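Local coordinates for phosphate-specific transport system accessory protein PhoU homolog (Streptococcus pneumoniae, PDB 2I0M) that probably takes part in regulating phosphate uptake as a homodimeric, all-helical accessory protein of the phosphate-specific transport system, and binds zinc ions, at residues L127-D132 against D195-I200. Numbering follows the deposited sequence.
With ZN (zinc ion), chain B.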
loop_
_atom_site.group_PDB
_atom_site.type_symbol
_atom_site.label_atom_id
_atom_site.label_comp_id
_atom_site.label_asym_id
_atom_site.label_seq_id
_atom_site.Cartn_x
_atom_site.Cartn_y
_atom_site.Cartn_z
ATOM N N LEU A 127 -9.049 9.424 10.583
ATOM C CA LEU A 127 -9.549 8.723 11.763
ATOM C C LEU A 127 -10.998 8.269 11.598
ATOM O O LEU A 127 -11.320 7.128 11.907
ATOM C CB LEU A 127 -9.433 9.602 12.998
ATOM C CG LEU A 127 -8.027 9.869 13.542
ATOM C CD1 LEU A 127 -8.151 10.635 14.874
ATOM C CD2 LEU A 127 -7.262 8.573 13.747
ATOM N N SER A 128 -11.867 9.147 11.107
ATOM C CA SER A 128 -13.278 8.814 11.091
ATOM C C SER A 128 -13.572 7.758 10.033
ATOM O O SER A 128 -14.457 6.936 10.213
ATOM C CB SER A 128 -14.162 10.054 10.945
ATOM O OG SER A 128 -14.214 10.488 9.611
ATOM N N MET A 129 -12.795 7.766 8.957
ATOM C CA MET A 129 -12.834 6.715 7.937
ATOM C C MET A 129 -12.582 5.342 8.561
ATOM O O MET A 129 -13.318 4.394 8.269
ATOM C CB MET A 129 -11.820 6.992 6.820
ATOM C CG MET A 129 -12.300 7.914 5.668
ATOM S SD MET A 129 -10.929 8.401 4.530
ATOM C CE MET A 129 -10.738 6.886 3.611
ATOM N N LEU A 130 -11.562 5.224 9.422
ATOM C CA LEU A 130 -11.282 3.944 10.072
ATOM C C LEU A 130 -12.368 3.564 11.076
ATOM O O LEU A 130 -12.771 2.402 11.139
ATOM C CB LEU A 130 -9.920 3.955 10.765
ATOM C CG LEU A 130 -9.480 2.648 11.426
ATOM C CD1 LEU A 130 -9.494 1.479 10.401
ATOM C CD2 LEU A 130 -8.096 2.790 12.038
ATOM N N ALA A 131 -12.828 4.532 11.863
ATOM C CA ALA A 131 -13.871 4.289 12.863
ATOM C C ALA A 131 -15.166 3.834 12.189
ATOM O O ALA A 131 -15.839 2.914 12.660
ATOM C CB ALA A 131 -14.105 5.536 13.698
ATOM N N ASP A 132 -15.512 4.492 11.089
ATOM C CA ASP A 132 -16.635 4.060 10.247
ATOM C C ASP A 132 -16.448 2.633 9.719
ATOM O O ASP A 132 -17.341 1.803 9.843
ATOM C CB ASP A 132 -16.856 5.038 9.087
ATOM C CG ASP A 132 -17.413 6.395 9.551
ATOM O OD1 ASP A 132 -17.820 6.556 10.725
ATOM O OD2 ASP A 132 -17.439 7.322 8.718
ATOM N N ASP A 195 -5.435 5.260 2.097
ATOM C CA ASP A 195 -5.432 4.341 0.980
ATOM C C ASP A 195 -5.662 2.888 1.424
ATOM O O ASP A 195 -6.462 2.179 0.811
ATOM C CB ASP A 195 -4.113 4.452 0.216
ATOM C CG ASP A 195 -4.153 5.484 -0.888
ATOM O OD1 ASP A 195 -5.266 5.895 -1.299
ATOM O OD2 ASP A 195 -3.056 5.877 -1.379
ATOM N N TYR A 196 -4.955 2.437 2.464
ATOM C CA TYR A 196 -5.205 1.083 3.003
ATOM C C TYR A 196 -6.641 0.848 3.496
ATOM O O TYR A 196 -7.192 -0.234 3.300
ATOM C CB TYR A 196 -4.199 0.693 4.094
ATOM C CG TYR A 196 -2.817 0.421 3.558
ATOM C CD1 TYR A 196 -2.581 -0.648 2.684
ATOM C CD2 TYR A 196 -1.735 1.238 3.905
ATOM C CE1 TYR A 196 -1.291 -0.906 2.163
ATOM C CE2 TYR A 196 -0.451 0.988 3.388
ATOM C CZ TYR A 196 -0.248 -0.086 2.537
ATOM O OH TYR A 196 1.009 -0.330 2.035
ATOM N N ILE A 197 -7.235 1.852 4.140
ATOM C CA ILE A 197 -8.660 1.807 4.519
ATOM C C ILE A 197 -9.536 1.523 3.296
ATOM O O ILE A 197 -10.459 0.694 3.366
ATOM C CB ILE A 197 -9.116 3.124 5.203
ATOM C CG1 ILE A 197 -8.381 3.301 6.542
ATOM C CG2 ILE A 197 -10.626 3.143 5.410
ATOM C CD1 ILE A 197 -8.510 4.684 7.155
ATOM N N ALA A 198 -9.242 2.213 2.189
ATOM C CA ALA A 198 -9.958 2.048 0.935
ATOM C C ALA A 198 -9.771 0.624 0.386
ATOM O O ALA A 198 -10.721 0.006 -0.070
ATOM C CB ALA A 198 -9.471 3.093 -0.094
ATOM N N ASN A 199 -8.538 0.129 0.421
ATOM C CA ASN A 199 -8.238 -1.263 0.174
ATOM C C ASN A 199 -9.062 -2.248 1.030
ATOM O O ASN A 199 -9.500 -3.268 0.519
ATOM C CB ASN A 199 -6.734 -1.528 0.335
ATOM C CG ASN A 199 -5.898 -0.983 -0.836
ATOM O OD1 ASN A 199 -4.717 -0.627 -0.666
ATOM N ND2 ASN A 199 -6.498 -0.924 -2.020
ATOM N N ILE A 200 -9.308 -1.943 2.303
ATOM C CA ILE A 200 -10.066 -2.874 3.153
ATOM C C ILE A 200 -11.534 -2.839 2.745
ATOM O O ILE A 200 -12.196 -3.877 2.687
ATOM C CB ILE A 200 -9.877 -2.623 4.667
ATOM C CG1 ILE A 200 -8.401 -2.762 5.068
ATOM C CG2 ILE A 200 -10.722 -3.604 5.489
ATOM C CD1 ILE A 200 -8.090 -2.282 6.471
HETATM ZN ZN ZN B . -5.191 8.416 -1.371
#
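I197 projects from helix 177-209 towards M129 and L130 of helix 117-136, and every direct touch between the two segments runs through this isoleucine. The contacts are apolar. I197 CD1, the tip of the longer branch, lies 4.0 Å from M129 CB and 3.9 Å from L130 CB, so it sits against the backbone between two successive side chains. I197 CD1 also comes within 3.8 Å of L130 N, a van der Waals approach. The other branch, CG2, turns towards M129, whose chain, bent at chi3 (76°), brings the terminal methyl CE to 4.2 Å from I197 CG2. A branched side chain suits this place because it can meet both neighbours at once, while the flexible thioether shapes itself to the isoleucine. The L130 side chain meets I197 with CB alone; its CG, anti to the backbone N (chi1 -177°), continues beyond that contact, and the side chain also packs on V23 and L24 of helix 5-35.

Metal binding occupies another face of the same helix: D195 points away from helix 117-136 and binds zinc through OD1 at 2.5 Å, in a site made with D152, D156 and E191.

At this level helix 177-209 thus presents an apolar side chain to the buried core of the PhoU-family helical bundle and a carboxylate to the metal.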